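Local coordinates for protein papain-like protease (Human betacoronavirus 2c EMC/2012, PDB 4RNA) that is a cysteine protease that probably cleaves the viral replicase polyprotein and, as in related coronavirus enzymes, probably also removes ubiquitin-like modifiers from host proteins, at residues His83-Tyr86 against Ser87-Ala91; Ala117-Met120 against Thr121-Leu125; Ala134-His137 against Ala138-His142; Ile151-Ile154 against Met155-Asn159. All blocks are in the same frame, centred on the assembly; numbering follows the deposited sequence.

Contact 1. Residues His83-Tyr86 against Ser87-Ala91; sequences HRFY and SLKAA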
loop_
_atom_site.group_PDB
_atom_site.type_symbol
_atom_site.label_atom_id
_atom_site.label_comp_id
_atom_site.label_asym_id
_atom_site.label_seq_id
_atom_site.Cartn_x
_atom_site.Cartn_y
_atom_site.Cartn_z
ATOM N N HIS A 83 4.984 11.853 6.996
ATOM C CA HIS A 83 4.394 13.034 6.266
ATOM C C HIS A 83 2.985 12.727 5.884
ATOM O O HIS A 83 2.070 13.643 5.861
ATOM C CB HIS A 83 5.193 13.451 5.027
ATOM C CG HIS A 83 4.647 14.759 4.400
ATOM N ND1 HIS A 83 3.736 14.762 3.391
ATOM C CD2 HIS A 83 4.867 16.105 4.735
ATOM C CE1 HIS A 83 3.395 16.052 3.084
ATOM N NE2 HIS A 83 4.087 16.869 3.907
ATOM N N ARG A 84 2.780 11.548 5.333
ATOM C CA ARG A 84 1.379 11.207 4.890
ATOM C C ARG A 84 0.350 11.118 6.029
ATOM O O ARG A 84 -0.711 11.679 5.955
ATOM C CB ARG A 84 1.348 9.953 4.002
ATOM C CG ARG A 84 2.093 10.144 2.655
ATOM C CD ARG A 84 2.097 8.869 1.765
ATOM N NE ARG A 84 2.719 7.684 2.436
ATOM C CZ ARG A 84 2.048 6.666 2.951
ATOM N NH1 ARG A 84 0.707 6.655 3.002
ATOM N NH2 ARG A 84 2.733 5.669 3.548
ATOM N N PHE A 85 0.713 10.473 7.124
ATOM C CA PHE A 85 -0.151 10.394 8.283
ATOM C C PHE A 85 -0.460 11.784 8.874
ATOM O O PHE A 85 -1.639 12.101 9.137
ATOM C CB PHE A 85 0.521 9.441 9.364
ATOM C CG PHE A 85 -0.196 9.483 10.683
ATOM C CD1 PHE A 85 -1.579 9.247 10.728
ATOM C CD2 PHE A 85 0.499 9.730 11.871
ATOM C CE1 PHE A 85 -2.257 9.296 11.928
ATOM C CE2 PHE A 85 -0.175 9.760 13.105
ATOM C CZ PHE A 85 -1.558 9.537 13.122
ATOM N N TYR A 86 0.553 12.678 8.939
ATOM C CA TYR A 86 0.309 13.904 9.607
ATOM C C TYR A 86 -0.581 14.695 8.694
ATOM O O TYR A 86 -1.491 15.284 9.229
ATOM C CB TYR A 86 1.559 14.779 9.864
ATOM C CG TYR A 86 2.609 14.184 10.845
ATOM C CD1 TYR A 86 2.232 13.276 11.843
ATOM C CD2 TYR A 86 3.930 14.602 10.789
ATOM C CE1 TYR A 86 3.190 12.745 12.719
ATOM C CE2 TYR A 86 4.897 14.074 11.677
ATOM C CZ TYR A 86 4.496 13.160 12.626
ATOM O OH TYR A 86 5.514 12.648 13.459
ATOM N N SER A 87 -0.366 14.648 7.363
ATOM C CA SER A 87 -1.265 15.429 6.425
ATOM C C SER A 87 -2.691 14.855 6.428
ATOM O O SER A 87 -3.651 15.629 6.273
ATOM C CB SER A 87 -0.782 15.390 4.943
ATOM O OG SER A 87 0.596 15.743 4.849
ATOM N N LEU A 88 -2.822 13.512 6.409
ATOM C CA LEU A 88 -4.154 12.847 6.468
ATOM C C LEU A 88 -4.911 13.263 7.706
ATOM O O LEU A 88 -6.095 13.590 7.603
ATOM C CB LEU A 88 -4.068 11.318 6.435
ATOM C CG LEU A 88 -3.749 10.896 5.000
ATOM C CD1 LEU A 88 -3.089 9.538 4.989
ATOM C CD2 LEU A 88 -4.929 10.983 4.049
ATOM N N LYS A 89 -4.239 13.175 8.872
ATOM C CA LYS A 89 -4.851 13.602 10.162
ATOM C C LYS A 89 -5.458 15.037 10.083
ATOM O O LYS A 89 -6.688 15.267 10.352
ATOM C CB LYS A 89 -3.835 13.333 11.284
ATOM C CG LYS A 89 -4.372 13.546 12.665
ATOM C CD LYS A 89 -3.331 13.198 13.685
ATOM C CE LYS A 89 -3.657 14.040 14.879
ATOM N NZ LYS A 89 -3.130 13.354 16.077
ATOM N N ALA A 90 -4.652 15.975 9.589
ATOM C CA ALA A 90 -5.141 17.341 9.320
ATOM C C ALA A 90 -6.386 17.321 8.415
ATOM O O ALA A 90 -7.393 17.938 8.737
ATOM C CB ALA A 90 -4.024 18.200 8.706
ATOM N N ALA A 91 -6.324 16.627 7.280
ATOM C CA ALA A 91 -7.465 16.579 6.357
ATOM C C ALA A 91 -8.688 15.827 6.933
ATOM O O ALA A 91 -9.799 16.302 6.836
ATOM C CB ALA A 91 -7.053 15.967 5.022
#
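His83 and Ser87, one turn apart on helix 81-92, form a local side-chain contact within a single helix that stands between the N-terminal sheet and the other helices of the protease. The carbonyl oxygen of His83 takes two donors from the same serine: the backbone N of Ser87 at 3.0 Å and the hydroxyl OG of Ser87 at 2.8 Å. They arrive from the two sides of the carbonyl plane. OG can fold back in this way because it lies beside its own backbone N (chi1 -51°). The serine hydroxyl oxygen also sits over one face of the imidazole, displaced toward the rim, with 3.3 Å between Ser87 OG and His83 CE1. The ring reaches it because CG of His83 is turned away from its own N (chi1 -174°) and directed along the helix toward the next turn.

On another side of the helix, the extended chain of Lys89 runs at a slant past the ring of Phe85, and the closest pair is Phe85 CZ and Lys89 CD at 4.1 Å. The amine beyond it forms a salt bridge with Asp149. Leu88 drapes its branch over the previous turn, with its CD1 3.3 Å from the carbonyl oxygen of Arg84. The Arg84 guanidinium itself turns to Asp78 and Thr80. Tyr86 bonds Leu58 through its OH and meets Phe36 edge-to-face. A serine hydroxyl bonded to the carbonyl four residues earlier is a familiar intrahelical motif, here on a thumb helix whose other side, through His83 and Tyr86, meets the N-terminal ubiquitin-like region.

Contact 2. Residues Ala117-Met120 against Thr121-Leu125; sequences AVIM and TLDLL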
loop_
_atom_site.group_PDB
_atom_site.type_symbol
_atom_site.label_atom_id
_atom_site.label_comp_id
_atom_site.label_asym_id
_atom_site.label_seq_id
_atom_site.Cartn_x
_atom_site.Cartn_y
_atom_site.Cartn_z
ATOM N N ALA A 117 -17.569 1.753 4.785
ATOM C CA ALA A 117 -17.690 0.285 4.659
ATOM C C ALA A 117 -16.626 -0.398 5.502
ATOM O O ALA A 117 -16.934 -1.280 6.301
ATOM C CB ALA A 117 -17.580 -0.164 3.206
ATOM N N VAL A 118 -15.384 0.064 5.395
ATOM C CA VAL A 118 -14.340 -0.562 6.198
ATOM C C VAL A 118 -14.560 -0.396 7.709
ATOM O O VAL A 118 -14.446 -1.366 8.464
ATOM C CB VAL A 118 -12.955 0.062 5.848
ATOM C CG1 VAL A 118 -11.903 -0.334 6.894
ATOM C CG2 VAL A 118 -12.529 -0.388 4.474
ATOM N N ILE A 119 -14.807 0.836 8.160
ATOM C CA ILE A 119 -14.891 1.119 9.603
ATOM C C ILE A 119 -16.130 0.448 10.271
ATOM O O ILE A 119 -16.035 -0.190 11.327
ATOM C CB ILE A 119 -14.883 2.679 9.847
ATOM C CG1 ILE A 119 -13.487 3.266 9.528
ATOM C CG2 ILE A 119 -15.265 3.056 11.280
ATOM C CD1 ILE A 119 -13.611 4.716 9.109
ATOM N N MET A 120 -17.266 0.510 9.614
ATOM C CA MET A 120 -18.499 -0.162 10.116
ATOM C C MET A 120 -18.385 -1.658 10.146
ATOM O O MET A 120 -19.015 -2.247 10.993
ATOM C CB MET A 120 -19.702 0.211 9.234
ATOM C CG MET A 120 -19.980 1.677 9.419
ATOM S SD MET A 120 -21.590 2.183 8.738
ATOM C CE MET A 120 -22.635 1.432 9.980
ATOM N N THR A 121 -17.552 -2.249 9.260
ATOM C CA THR A 121 -17.334 -3.679 9.278
ATOM C C THR A 121 -16.384 -3.996 10.444
ATOM O O THR A 121 -16.663 -4.944 11.254
ATOM C CB THR A 121 -16.723 -4.203 7.959
ATOM O OG1 THR A 121 -17.610 -3.994 6.889
ATOM C CG2 THR A 121 -16.435 -5.752 8.036
ATOM N N LEU A 122 -15.294 -3.215 10.582
ATOM C CA LEU A 122 -14.317 -3.511 11.698
ATOM C C LEU A 122 -14.988 -3.321 13.045
ATOM O O LEU A 122 -14.686 -3.973 14.011
ATOM C CB LEU A 122 -13.084 -2.539 11.669
ATOM C CG LEU A 122 -12.115 -2.685 10.479
ATOM C CD1 LEU A 122 -11.183 -1.457 10.492
ATOM C CD2 LEU A 122 -11.357 -4.034 10.662
ATOM N N ASP A 123 -15.911 -2.382 13.140
ATOM C CA ASP A 123 -16.666 -2.176 14.374
ATOM C C ASP A 123 -17.489 -3.401 14.875
ATOM O O ASP A 123 -17.877 -3.419 16.052
ATOM C CB ASP A 123 -17.599 -0.952 14.250
ATOM C CG ASP A 123 -16.845 0.412 14.454
ATOM O OD1 ASP A 123 -15.722 0.406 14.994
ATOM O OD2 ASP A 123 -17.426 1.485 14.062
ATOM N N LEU A 124 -17.730 -4.414 14.018
ATOM C CA LEU A 124 -18.552 -5.546 14.404
ATOM C C LEU A 124 -17.635 -6.641 14.887
ATOM O O LEU A 124 -18.121 -7.643 15.349
ATOM C CB LEU A 124 -19.370 -6.083 13.234
ATOM C CG LEU A 124 -20.437 -5.018 12.839
ATOM C CD1 LEU A 124 -21.220 -5.438 11.578
ATOM C CD2 LEU A 124 -21.359 -4.786 14.024
ATOM N N LEU A 125 -16.332 -6.480 14.745
ATOM C CA LEU A 125 -15.459 -7.676 15.040
ATOM C C LEU A 125 -15.048 -7.870 16.508
ATOM O O LEU A 125 -14.510 -6.931 17.136
ATOM C CB LEU A 125 -14.155 -7.641 14.188
ATOM C CG LEU A 125 -14.321 -7.642 12.647
ATOM C CD1 LEU A 125 -13.072 -7.309 11.832
ATOM C CD2 LEU A 125 -15.152 -8.820 12.086
#
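The carbonyl oxygen of Ala117 is gripped twice by Thr121, through the backbone N at 3.2 Å and through the hydroxyl OG1 at 2.9 Å. The two donors come from different sides of the carbonyl plane, each tilted well off it. With chi1 -64° the hydroxyl lies beside the threonine's own N, which places it close enough to share that acceptor, while OG1 also bonds Asn269. The backbone N of Thr121 makes a further, weak bond to the oxygen of Val118.

Two pairs of side chains run alongside each other in the same direction, one turn apart. In the first, the methyl CG1 of Val118 lies 3.8 Å from CD1 of Leu122, a plain apolar touch. In the second, the carboxylate of Asp123 rises beside Ile119, with OD2 3.9 Å from the methyl CG2 of Ile119. This puts the acid in a buried setting where outside partners satisfy it: OD2 pairs with Arg104 and OD1 bonds His142. Those partners would probably favour a charged carboxylate. A type I turn runs from Leu122 to Leu125, and CG of Leu124 folds over the Met120 carbonyl oxygen at 3.6 Å.

Cys113, modified in this crystal, lies just before helix 115-122, which is consistent with the central helix of a papain-like fold. Val118, Thr121 and Leu122 face helix 168-176, Ile119 and Leu122 face helix 148-158, and Met120 and Thr121 lie against strand 280-287, while Leu124 and Leu125 reach strand 304-315.

Contact 3. Residues Ala134-His137 against Ala138-His142; sequences ALQH and AFMKH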
loop_
_atom_site.group_PDB
_atom_site.type_symbol
_atom_site.label_atom_id
_atom_site.label_comp_id
_atom_site.label_asym_id
_atom_site.label_seq_id
_atom_site.Cartn_x
_atom_site.Cartn_y
_atom_site.Cartn_z
ATOM N N ALA A 134 0.281 2.174 17.657
ATOM C CA ALA A 134 -0.455 3.370 17.252
ATOM C C ALA A 134 -1.844 3.008 16.822
ATOM O O ALA A 134 -2.801 3.763 17.074
ATOM C CB ALA A 134 0.285 4.083 16.125
ATOM N N LEU A 135 -1.971 1.906 16.072
ATOM C CA LEU A 135 -3.303 1.478 15.578
ATOM C C LEU A 135 -4.219 1.038 16.719
ATOM O O LEU A 135 -5.352 1.367 16.738
ATOM C CB LEU A 135 -3.194 0.322 14.587
ATOM C CG LEU A 135 -3.357 0.645 13.134
ATOM C CD1 LEU A 135 -3.170 -0.654 12.303
ATOM C CD2 LEU A 135 -4.671 1.384 12.856
ATOM N N GLN A 136 -3.698 0.270 17.679
ATOM C CA GLN A 136 -4.492 -0.153 18.834
ATOM C C GLN A 136 -4.958 1.051 19.636
ATOM O O GLN A 136 -6.160 1.186 19.954
ATOM C CB GLN A 136 -3.637 -1.071 19.731
ATOM C CG GLN A 136 -4.436 -1.853 20.825
ATOM C CD GLN A 136 -5.731 -2.502 20.328
ATOM O OE1 GLN A 136 -5.855 -2.898 19.156
ATOM N NE2 GLN A 136 -6.742 -2.557 21.209
ATOM N N HIS A 137 -4.035 2.000 19.860
ATOM C CA HIS A 137 -4.368 3.148 20.666
ATOM C C HIS A 137 -5.404 3.931 19.891
ATOM O O HIS A 137 -6.434 4.342 20.432
ATOM C CB HIS A 137 -3.106 3.952 21.019
ATOM C CG HIS A 137 -3.393 5.188 21.814
ATOM N ND1 HIS A 137 -3.626 6.380 21.234
ATOM C CD2 HIS A 137 -3.537 5.383 23.185
ATOM C CE1 HIS A 137 -3.879 7.308 22.186
ATOM N NE2 HIS A 137 -3.828 6.698 23.378
ATOM N N ALA A 138 -5.208 4.090 18.588
ATOM C CA ALA A 138 -6.236 4.885 17.829
ATOM C C ALA A 138 -7.628 4.206 17.762
ATOM O O ALA A 138 -8.690 4.915 17.566
ATOM C CB ALA A 138 -5.750 5.148 16.386
ATOM N N PHE A 139 -7.605 2.883 17.650
ATOM C CA PHE A 139 -8.783 2.023 17.610
ATOM C C PHE A 139 -9.591 2.252 18.911
ATOM O O PHE A 139 -10.792 2.499 18.847
ATOM C CB PHE A 139 -8.396 0.542 17.572
ATOM C CG PHE A 139 -9.542 -0.362 17.200
ATOM C CD1 PHE A 139 -10.546 0.086 16.309
ATOM C CD2 PHE A 139 -9.619 -1.645 17.712
ATOM C CE1 PHE A 139 -11.618 -0.770 15.967
ATOM C CE2 PHE A 139 -10.671 -2.513 17.347
ATOM C CZ PHE A 139 -11.653 -2.084 16.487
ATOM N N MET A 140 -8.925 2.156 20.074
ATOM C CA MET A 140 -9.576 2.550 21.382
ATOM C C MET A 140 -10.189 3.956 21.417
ATOM O O MET A 140 -11.336 4.117 21.877
ATOM C CB MET A 140 -8.631 2.335 22.556
ATOM C CG MET A 140 -8.127 0.898 22.592
ATOM S SD MET A 140 -9.486 -0.317 22.802
ATOM C CE MET A 140 -10.080 -0.834 21.186
ATOM N N LYS A 141 -9.466 4.958 20.895
ATOM C CA LYS A 141 -9.983 6.326 20.842
ATOM C C LYS A 141 -11.206 6.348 19.946
ATOM O O LYS A 141 -12.181 7.105 20.217
ATOM C CB LYS A 141 -8.947 7.343 20.297
ATOM C CG LYS A 141 -7.791 7.651 21.216
ATOM C CD LYS A 141 -7.394 9.092 21.007
ATOM C CE LYS A 141 -6.434 9.231 19.852
ATOM N NZ LYS A 141 -6.233 10.678 19.510
ATOM N N HIS A 142 -11.133 5.598 18.821
ATOM C CA HIS A 142 -12.254 5.537 17.891
ATOM C C HIS A 142 -13.442 4.928 18.639
ATOM O O HIS A 142 -14.544 5.405 18.555
ATOM C CB HIS A 142 -11.880 4.698 16.615
ATOM C CG HIS A 142 -13.099 4.150 15.846
ATOM N ND1 HIS A 142 -13.900 4.936 15.081
ATOM C CD2 HIS A 142 -13.651 2.861 15.796
ATOM C CE1 HIS A 142 -14.900 4.200 14.565
ATOM N NE2 HIS A 142 -14.748 2.925 15.012
#
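Ala138 comes first, with its methyl CB 3.3 Å from the carbonyl oxygen of Ala134, and it also packs on Asp149 and Leu153 of helix 148-158. Next, Phe139 presents its ring edge to the amide of Gln136, whose OE1 lies near the ring plane, 4.2 Å from CD2 of Phe139. That amide oxygen is held by the backbone N of Phe130, whose ring meets Phe139 edge-to-face, while Phe150 stacks on Phe139. Helix 133-143 is an amphipathic helix of the helical thumb, its inner side apolar, its outer side carrying the exposed His137 and Met140.

Met140 follows on that outer side. Its doubly bent chain slants across the Gln136 amide, so that NE2 of Gln136 has CE of Met140 at 3.8 Å. Gln136 reaches it because its CG is anti to the backbone N (chi1 -167°), which sends the amide forward to the thioether. Lys141 is likewise kinked, and its methylenes pass obliquely by the imidazole of His137, with CE of Lys141 4.0 Å from CE1 of His137. Its amine goes on to a salt bridge with Asp149. His142, last in the segment, turns inward to bond Ser147 through ND1.

Contact 4. Residues Ile151-Ile154 against Met155-Asn159; sequences IALI and MAYGN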
loop_
_atom_site.group_PDB
_atom_site.type_symbol
_atom_site.label_atom_id
_atom_site.label_comp_id
_atom_site.label_asym_id
_atom_site.label_seq_id
_atom_site.Cartn_x
_atom_site.Cartn_y
_atom_site.Cartn_z
ATOM N N ILE A 151 -8.941 6.735 11.487
ATOM C CA ILE A 151 -9.213 6.892 10.101
ATOM C C ILE A 151 -7.940 7.341 9.354
ATOM O O ILE A 151 -7.639 6.762 8.291
ATOM C CB ILE A 151 -10.331 7.901 9.841
ATOM C CG1 ILE A 151 -11.667 7.403 10.422
ATOM C CG2 ILE A 151 -10.418 8.137 8.358
ATOM C CD1 ILE A 151 -12.615 8.561 10.611
ATOM N N ALA A 152 -7.196 8.337 9.870
ATOM C CA ALA A 152 -5.969 8.804 9.185
ATOM C C ALA A 152 -4.913 7.675 9.128
ATOM O O ALA A 152 -4.218 7.479 8.135
ATOM C CB ALA A 152 -5.400 10.072 9.865
ATOM N N LEU A 153 -4.841 6.888 10.179
ATOM C CA LEU A 153 -3.948 5.761 10.125
ATOM C C LEU A 153 -4.302 4.649 9.109
ATOM O O LEU A 153 -3.419 4.132 8.415
ATOM C CB LEU A 153 -3.818 5.148 11.506
ATOM C CG LEU A 153 -2.880 5.849 12.511
ATOM C CD1 LEU A 153 -2.936 5.092 13.826
ATOM C CD2 LEU A 153 -1.428 5.955 12.041
ATOM N N ILE A 154 -5.587 4.260 9.032
ATOM C CA ILE A 154 -6.042 3.313 8.040
ATOM C C ILE A 154 -5.661 3.861 6.684
ATOM O O ILE A 154 -5.132 3.115 5.866
ATOM C CB ILE A 154 -7.587 3.075 8.128
ATOM C CG1 ILE A 154 -7.943 2.273 9.359
ATOM C CG2 ILE A 154 -8.150 2.437 6.855
ATOM C CD1 ILE A 154 -9.457 2.134 9.428
ATOM N N MET A 155 -5.946 5.129 6.412
ATOM C CA MET A 155 -5.565 5.715 5.138
ATOM C C MET A 155 -4.023 5.701 4.861
ATOM O O MET A 155 -3.578 5.415 3.712
ATOM C CB MET A 155 -6.134 7.137 5.057
ATOM C CG MET A 155 -7.621 7.080 4.872
ATOM S SD MET A 155 -8.241 8.757 4.870
ATOM C CE MET A 155 -8.141 9.091 3.107
ATOM N N ALA A 156 -3.219 5.956 5.905
ATOM C CA ALA A 156 -1.758 5.998 5.775
ATOM C C ALA A 156 -1.220 4.613 5.511
ATOM O O ALA A 156 -0.514 4.391 4.492
ATOM C CB ALA A 156 -1.102 6.668 6.999
ATOM N N TYR A 157 -1.628 3.660 6.360
ATOM C CA TYR A 157 -1.210 2.268 6.177
ATOM C C TYR A 157 -1.786 1.686 4.854
ATOM O O TYR A 157 -1.150 0.850 4.237
ATOM C CB TYR A 157 -1.693 1.417 7.347
ATOM C CG TYR A 157 -0.853 1.559 8.601
ATOM C CD1 TYR A 157 0.517 1.180 8.617
ATOM C CD2 TYR A 157 -1.412 2.091 9.760
ATOM C CE1 TYR A 157 1.298 1.336 9.766
ATOM C CE2 TYR A 157 -0.638 2.282 10.921
ATOM C CZ TYR A 157 0.702 1.878 10.924
ATOM O OH TYR A 157 1.441 2.036 12.048
ATOM N N GLY A 158 -2.933 2.204 4.388
ATOM C CA GLY A 158 -3.617 1.652 3.206
ATOM C C GLY A 158 -3.193 2.332 1.892
ATOM O O GLY A 158 -3.547 1.912 0.795
ATOM N N ASN A 159 -2.402 3.388 2.029
ATOM C CA ASN A 159 -1.887 4.158 0.947
ATOM C C ASN A 159 -2.996 4.747 0.189
ATOM O O ASN A 159 -2.931 4.747 -1.022
ATOM C CB ASN A 159 -1.047 3.290 0.011
ATOM C CG ASN A 159 0.231 2.862 0.652
ATOM O OD1 ASN A 159 0.947 3.675 1.205
ATOM N ND2 ASN A 159 0.533 1.578 0.583
#
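Leu153 and Tyr157 stand side by side and point the same way from the helix, their nearest atoms being CD2 of Leu153 and CE2 of Tyr157 at 3.9 Å. The aromatic ring leans back over the preceding turn as well: CD2 of Tyr157 is 3.2 Å from the carbonyl oxygen of Leu153, an oblique approach. With chi1 -78°, CG of the tyrosine lies beside its own N, so the ring stays near that carbonyl, and its OH is held by the carbonyl of Tyr74. Ile151 and Met155 also run in parallel, the methyl CG2 of Ile151 touching SD of Met155 at 4.2 Å. The methionine chain, bent at chi3 (91°), leads away from Ile151 at its end, and the side chain packs on Val92 and Tyr114.

The helix closes in a Schellman motif, where Asn159 takes a positive phi of 61° and its N bonds Ala156 O. At that last turn Gly158 N makes only a weak bond to the oxygen of Ile154, 2.8 Å away but poorly aligned. Three helices pack round this one: Leu153 and Tyr157 meet helix 133-143, Ile151 and Ile154 meet helix 115-122, and Leu153 also touches Phe85 of helix 81-92.

In the fold
Helix 148-158 is the hub: contact 4 touches each of the other three, whereas contacts 1 and 2 stay about 12 Å apart at their nearest atoms. Contacts 2 and 4 are the buried pair, held by apolar side chains one turn apart, although contact 2 also encloses the Asp123 carboxylate, whose OD1 bonds His142 NE2 of contact 3. Contacts 1 and 3 are partly buried and carry lysines whose amines both pair with Asp149. A hydroxyl sharing a carbonyl with its own backbone N recurs in contacts 1 and 2, on a more open helix face in the first and within the core in the second. Contacts 1 and 4 reach the second subunit.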